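Local coordinates for amidohydrolase family protein (Acinetobacter baumannii, PDB 4I6K) that probably hydrolyses 2-pyrone-4,6-dicarboxylic acid, as a member of the amidohydrolase family, at residues C27-D39 against P49-L62. Numbering follows the deposited sequence.
Sequences CIDTHAHVFSTQD and PDYEATVQSFISHL
The backbone N of A53 donates to F35 O over 2.7 Å. F35 N returns a bond to A53 O at 2.9 Å. Together they form a single antiparallel bridge, a hydrogen-bonded pair between two loops. The F35 side chain folds back over this bridge. Its CG sits between the backbone N and the carbonyl carbon (chi1 57°), which sets one ring face against A53. A53 CB stands over the ring centre, 3.8 Å from the centroid, in a CH-pi contact. P49 CB meets F35 CE1 obliquely at 3.6 Å. The rings of F35 and Y51 are tilted 58° to each other. Toward the loop tip, T37 OG1 donates to E52 OE1 at 2.9 Å.

Nearer the strand, A32 CB packs on one face of the F58 ring, 3.3 Å from CE1. D29 OD1 lies at that ring's edge, its carboxylate steeply turned to the ring, and bonds to Y260 and S247. T54 caps helix 55-64 by accepting from S57 N. H31 NE2 bonds to a bound citric acid, probably from the crystallisation liquor, and H33 NE2 does so weakly. The contact belongs to the first beta-alpha-beta unit of the amidohydrolase (beta/alpha)8 barrel: helix 55-64 runs back beside strand 28-32, F58 and V34 touch L72 of strand 69-73, and V34 and V55 meet A88 of helix 83-91.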
loop_
_atom_site.group_PDB
_atom_site.type_symbol
_atom_site.label_atom_id
_atom_site.label_comp_id
_atom_site.label_asym_id
_atom_site.label_seq_id
_atom_site.Cartn_x
_atom_site.Cartn_y
_atom_site.Cartn_z
ATOM N N CYS A 27 15.536 7.649 -1.127
ATOM C CA CYS A 27 14.604 7.318 -2.196
ATOM C C CYS A 27 13.944 5.965 -1.982
ATOM O O CYS A 27 14.596 4.920 -2.060
ATOM C CB CYS A 27 15.326 7.353 -3.538
ATOM S SG CYS A 27 14.243 7.516 -4.958
ATOM N N ILE A 28 12.636 5.998 -1.744
ATOM C CA ILE A 28 11.925 4.857 -1.171
ATOM C C ILE A 28 10.731 4.381 -2.007
ATOM O O ILE A 28 9.854 5.167 -2.361
ATOM C CB ILE A 28 11.478 5.200 0.264
ATOM C CG1 ILE A 28 12.656 5.813 1.037
ATOM C CG2 ILE A 28 10.905 3.977 0.977
ATOM C CD1 ILE A 28 12.377 6.073 2.503
ATOM N N ASP A 29 10.723 3.090 -2.331
ATOM C CA ASP A 29 9.595 2.452 -3.018
ATOM C C ASP A 29 8.736 1.736 -1.984
ATOM O O ASP A 29 9.165 0.737 -1.391
ATOM C CB ASP A 29 10.096 1.457 -4.070
ATOM C CG ASP A 29 8.961 0.704 -4.755
ATOM O OD1 ASP A 29 9.220 0.005 -5.764
ATOM O OD2 ASP A 29 7.811 0.809 -4.280
ATOM N N THR A 30 7.528 2.245 -1.757
ATOM C CA THR A 30 6.738 1.788 -0.609
ATOM C C THR A 30 5.710 0.699 -0.906
ATOM O O THR A 30 4.847 0.422 -0.074
ATOM C CB THR A 30 6.032 2.963 0.104
ATOM O OG1 THR A 30 4.964 3.464 -0.710
ATOM C CG2 THR A 30 7.024 4.085 0.387
ATOM N N HIS A 31 5.796 0.073 -2.074
ATOM C CA HIS A 31 4.815 -0.939 -2.416
ATOM C C HIS A 31 5.292 -1.910 -3.487
ATOM O O HIS A 31 5.171 -1.649 -4.687
ATOM C CB HIS A 31 3.512 -0.275 -2.856
ATOM C CG HIS A 31 2.300 -1.120 -2.622
ATOM N ND1 HIS A 31 1.506 -0.981 -1.502
ATOM C CD2 HIS A 31 1.748 -2.118 -3.355
ATOM C CE1 HIS A 31 0.512 -1.853 -1.562
ATOM N NE2 HIS A 31 0.637 -2.556 -2.673
ATOM N N ALA A 32 5.835 -3.039 -3.045
ATOM C CA ALA A 32 6.136 -4.140 -3.944
ATOM C C ALA A 32 5.828 -5.443 -3.223
ATOM O O ALA A 32 5.572 -5.449 -2.004
ATOM C CB ALA A 32 7.595 -4.090 -4.382
ATOM N N HIS A 33 5.846 -6.545 -3.970
ATOM C CA HIS A 33 5.579 -7.853 -3.386
ATOM C C HIS A 33 6.637 -8.834 -3.855
ATOM O O HIS A 33 7.049 -8.787 -5.002
ATOM C CB HIS A 33 4.206 -8.372 -3.815
ATOM C CG HIS A 33 3.083 -7.402 -3.607
ATOM N ND1 HIS A 33 2.437 -7.257 -2.399
ATOM C CD2 HIS A 33 2.453 -6.566 -4.470
ATOM C CE1 HIS A 33 1.467 -6.365 -2.520
ATOM N NE2 HIS A 33 1.460 -5.926 -3.765
ATOM N N VAL A 34 7.111 -9.700 -2.966
ATOM C CA VAL A 34 7.911 -10.835 -3.406
ATOM C C VAL A 34 7.092 -12.078 -3.178
ATOM O O VAL A 34 6.244 -12.114 -2.287
ATOM C CB VAL A 34 9.232 -11.001 -2.631
ATOM C CG1 VAL A 34 10.195 -9.878 -2.971
ATOM C CG2 VAL A 34 8.969 -11.072 -1.138
ATOM N N PHE A 35 7.338 -13.091 -3.999
ATOM C CA PHE A 35 6.703 -14.400 -3.843
ATOM C C PHE A 35 7.315 -15.379 -4.849
ATOM O O PHE A 35 8.017 -14.972 -5.793
ATOM C CB PHE A 35 5.181 -14.312 -4.036
ATOM C CG PHE A 35 4.787 -13.745 -5.361
ATOM C CD1 PHE A 35 4.843 -14.528 -6.507
ATOM C CD2 PHE A 35 4.394 -12.415 -5.478
ATOM C CE1 PHE A 35 4.498 -14.008 -7.748
ATOM C CE2 PHE A 35 4.041 -11.881 -6.723
ATOM C CZ PHE A 35 4.094 -12.679 -7.855
ATOM N N SER A 36 7.045 -16.662 -4.628
ATOM C CA SER A 36 7.595 -17.744 -5.432
ATOM C C SER A 36 6.520 -18.781 -5.660
ATOM O O SER A 36 5.530 -18.808 -4.943
ATOM C CB SER A 36 8.745 -18.412 -4.696
ATOM O OG SER A 36 8.604 -19.819 -4.777
ATOM N N THR A 37 6.718 -19.662 -6.635
ATOM C CA THR A 37 5.702 -20.662 -6.923
ATOM C C THR A 37 5.757 -21.771 -5.891
ATOM O O THR A 37 4.854 -22.598 -5.806
ATOM C CB THR A 37 5.819 -21.226 -8.339
ATOM O OG1 THR A 37 6.393 -20.237 -9.203
ATOM C CG2 THR A 37 4.441 -21.593 -8.859
ATOM N N GLN A 38 6.815 -21.767 -5.090
ATOM C CA GLN A 38 6.940 -22.684 -3.963
ATOM C C GLN A 38 6.015 -22.286 -2.810
ATOM O O GLN A 38 5.577 -23.130 -2.030
ATOM C CB GLN A 38 8.392 -22.727 -3.490
ATOM C CG GLN A 38 9.352 -23.242 -4.554
ATOM C CD GLN A 38 10.805 -22.964 -4.222
ATOM O OE1 GLN A 38 11.193 -21.818 -3.975
ATOM N NE2 GLN A 38 11.622 -24.014 -4.225
ATOM N N ASP A 39 5.717 -20.996 -2.705
ATOM C CA ASP A 39 4.776 -20.505 -1.695
ATOM C C ASP A 39 3.365 -21.025 -1.970
ATOM O O ASP A 39 2.977 -21.191 -3.121
ATOM C CB ASP A 39 4.779 -18.972 -1.660
ATOM C CG ASP A 39 6.160 -18.401 -1.411
ATOM O OD1 ASP A 39 6.454 -17.301 -1.917
ATOM O OD2 ASP A 39 6.959 -19.063 -0.722
ATOM N N PRO A 49 -0.223 -16.122 -9.477
ATOM C CA PRO A 49 0.816 -15.831 -10.459
ATOM C C PRO A 49 1.687 -17.067 -10.694
ATOM O O PRO A 49 1.867 -17.873 -9.782
ATOM C CB PRO A 49 1.633 -14.721 -9.790
ATOM C CG PRO A 49 0.799 -14.246 -8.626
ATOM C CD PRO A 49 -0.022 -15.391 -8.214
ATOM N N ASP A 50 2.227 -17.203 -11.900
ATOM C CA ASP A 50 2.990 -18.393 -12.289
ATOM C C ASP A 50 4.434 -18.043 -12.622
ATOM O O ASP A 50 4.962 -18.430 -13.666
ATOM C CB ASP A 50 2.331 -19.048 -13.506
ATOM C CG ASP A 50 3.027 -20.329 -13.934
ATOM O OD1 ASP A 50 3.607 -21.020 -13.064
ATOM O OD2 ASP A 50 2.986 -20.641 -15.145
ATOM N N TYR A 51 5.072 -17.285 -11.745
ATOM C CA TYR A 51 6.444 -16.883 -11.988
ATOM C C TYR A 51 7.093 -16.547 -10.665
ATOM O O TYR A 51 6.426 -16.511 -9.640
ATOM C CB TYR A 51 6.515 -15.692 -12.956
ATOM C CG TYR A 51 5.669 -14.499 -12.553
ATOM C CD1 TYR A 51 6.199 -13.477 -11.776
ATOM C CD2 TYR A 51 4.346 -14.392 -12.964
ATOM C CE1 TYR A 51 5.432 -12.383 -11.404
ATOM C CE2 TYR A 51 3.565 -13.309 -12.595
ATOM C CZ TYR A 51 4.118 -12.307 -11.815
ATOM O OH TYR A 51 3.353 -11.229 -11.449
ATOM N N GLU A 52 8.402 -16.319 -10.696
ATOM C CA GLU A 52 9.174 -15.992 -9.505
ATOM C C GLU A 52 9.276 -14.479 -9.349
ATOM O O GLU A 52 9.666 -13.795 -10.291
ATOM C CB GLU A 52 10.581 -16.583 -9.638
ATOM C CG GLU A 52 10.843 -17.832 -8.820
ATOM C CD GLU A 52 9.617 -18.688 -8.620
ATOM O OE1 GLU A 52 9.054 -19.176 -9.623
ATOM O OE2 GLU A 52 9.224 -18.880 -7.448
ATOM N N ALA A 53 8.922 -13.955 -8.175
ATOM C CA ALA A 53 9.148 -12.534 -7.874
ATOM C C ALA A 53 10.077 -12.394 -6.664
ATOM O O ALA A 53 9.606 -12.267 -5.534
ATOM C CB ALA A 53 7.814 -11.805 -7.632
ATOM N N THR A 54 11.388 -12.422 -6.908
ATOM C CA THR A 54 12.390 -12.574 -5.845
ATOM C C THR A 54 12.862 -11.254 -5.251
ATOM O O THR A 54 12.831 -10.208 -5.923
ATOM C CB THR A 54 13.648 -13.302 -6.360
ATOM O OG1 THR A 54 14.250 -12.526 -7.404
ATOM C CG2 THR A 54 13.297 -14.664 -6.900
ATOM N N VAL A 55 13.333 -11.308 -4.001
ATOM C CA VAL A 55 13.897 -10.120 -3.368
ATOM C C VAL A 55 15.030 -9.662 -4.243
ATOM O O VAL A 55 15.229 -8.464 -4.480
ATOM C CB VAL A 55 14.483 -10.412 -1.998
ATOM C CG1 VAL A 55 14.485 -9.135 -1.161
ATOM C CG2 VAL A 55 13.695 -11.485 -1.306
ATOM N N GLN A 56 15.776 -10.646 -4.722
ATOM C CA GLN A 56 16.896 -10.411 -5.606
ATOM C C GLN A 56 16.463 -9.510 -6.765
ATOM O O GLN A 56 17.009 -8.428 -6.967
ATOM C CB GLN A 56 17.419 -11.759 -6.114
ATOM C CG GLN A 56 18.443 -11.679 -7.229
ATOM C CD GLN A 56 19.802 -11.257 -6.719
ATOM O OE1 GLN A 56 20.686 -10.893 -7.497
ATOM N NE2 GLN A 56 19.976 -11.299 -5.399
ATOM N N SER A 57 15.472 -9.959 -7.521
ATOM C CA SER A 57 14.967 -9.163 -8.626
ATOM C C SER A 57 14.528 -7.775 -8.144
ATOM O O SER A 57 14.822 -6.762 -8.780
ATOM C CB SER A 57 13.814 -9.892 -9.321
ATOM O OG SER A 57 13.427 -9.200 -10.495
ATOM N N PHE A 58 13.840 -7.734 -7.005
ATOM C CA PHE A 58 13.324 -6.472 -6.489
ATOM C C PHE A 58 14.430 -5.504 -6.059
ATOM O O PHE A 58 14.413 -4.330 -6.441
ATOM C CB PHE A 58 12.339 -6.712 -5.346
ATOM C CG PHE A 58 11.829 -5.450 -4.721
ATOM C CD1 PHE A 58 11.230 -4.478 -5.494
ATOM C CD2 PHE A 58 11.958 -5.233 -3.359
ATOM C CE1 PHE A 58 10.768 -3.308 -4.916
ATOM C CE2 PHE A 58 11.497 -4.068 -2.774
ATOM C CZ PHE A 58 10.901 -3.106 -3.549
ATOM N N ILE A 59 15.381 -5.986 -5.263
ATOM C CA ILE A 59 16.516 -5.156 -4.871
ATOM C C ILE A 59 17.285 -4.735 -6.110
ATOM O O ILE A 59 17.900 -3.666 -6.144
ATOM C CB ILE A 59 17.481 -5.873 -3.888
ATOM C CG1 ILE A 59 17.158 -5.517 -2.434
ATOM C CG2 ILE A 59 18.900 -5.418 -4.130
ATOM C CD1 ILE A 59 15.765 -5.832 -2.011
ATOM N N SER A 60 17.247 -5.571 -7.143
ATOM C CA SER A 60 17.943 -5.236 -8.382
ATOM C C SER A 60 17.325 -4.024 -9.080
ATOM O O SER A 60 18.034 -3.199 -9.651
ATOM C CB SER A 60 17.957 -6.426 -9.329
ATOM O OG SER A 60 18.706 -6.106 -10.476
ATOM N N HIS A 61 15.999 -3.922 -9.046
ATOM C CA HIS A 61 15.324 -2.754 -9.606
ATOM C C HIS A 61 15.566 -1.485 -8.784
ATOM O O HIS A 61 15.700 -0.395 -9.342
ATOM C CB HIS A 61 13.830 -3.010 -9.742
ATOM C CG HIS A 61 13.489 -4.015 -10.795
ATOM N ND1 HIS A 61 12.996 -5.267 -10.499
ATOM C CD2 HIS A 61 13.584 -3.956 -12.144
ATOM C CE1 HIS A 61 12.790 -5.934 -11.621
ATOM N NE2 HIS A 61 13.134 -5.158 -12.634
ATOM N N LEU A 62 15.607 -1.630 -7.459
ATOM C CA LEU A 62 15.907 -0.506 -6.577
ATOM C C LEU A 62 17.290 0.047 -6.895
ATOM O O LEU A 62 17.468 1.256 -7.048
ATOM C CB LEU A 62 15.842 -0.928 -5.104
ATOM C CG LEU A 62 14.500 -1.428 -4.558
ATOM C CD1 LEU A 62 14.565 -1.563 -3.036
ATOM C CD2 LEU A 62 13.380 -0.491 -4.963
#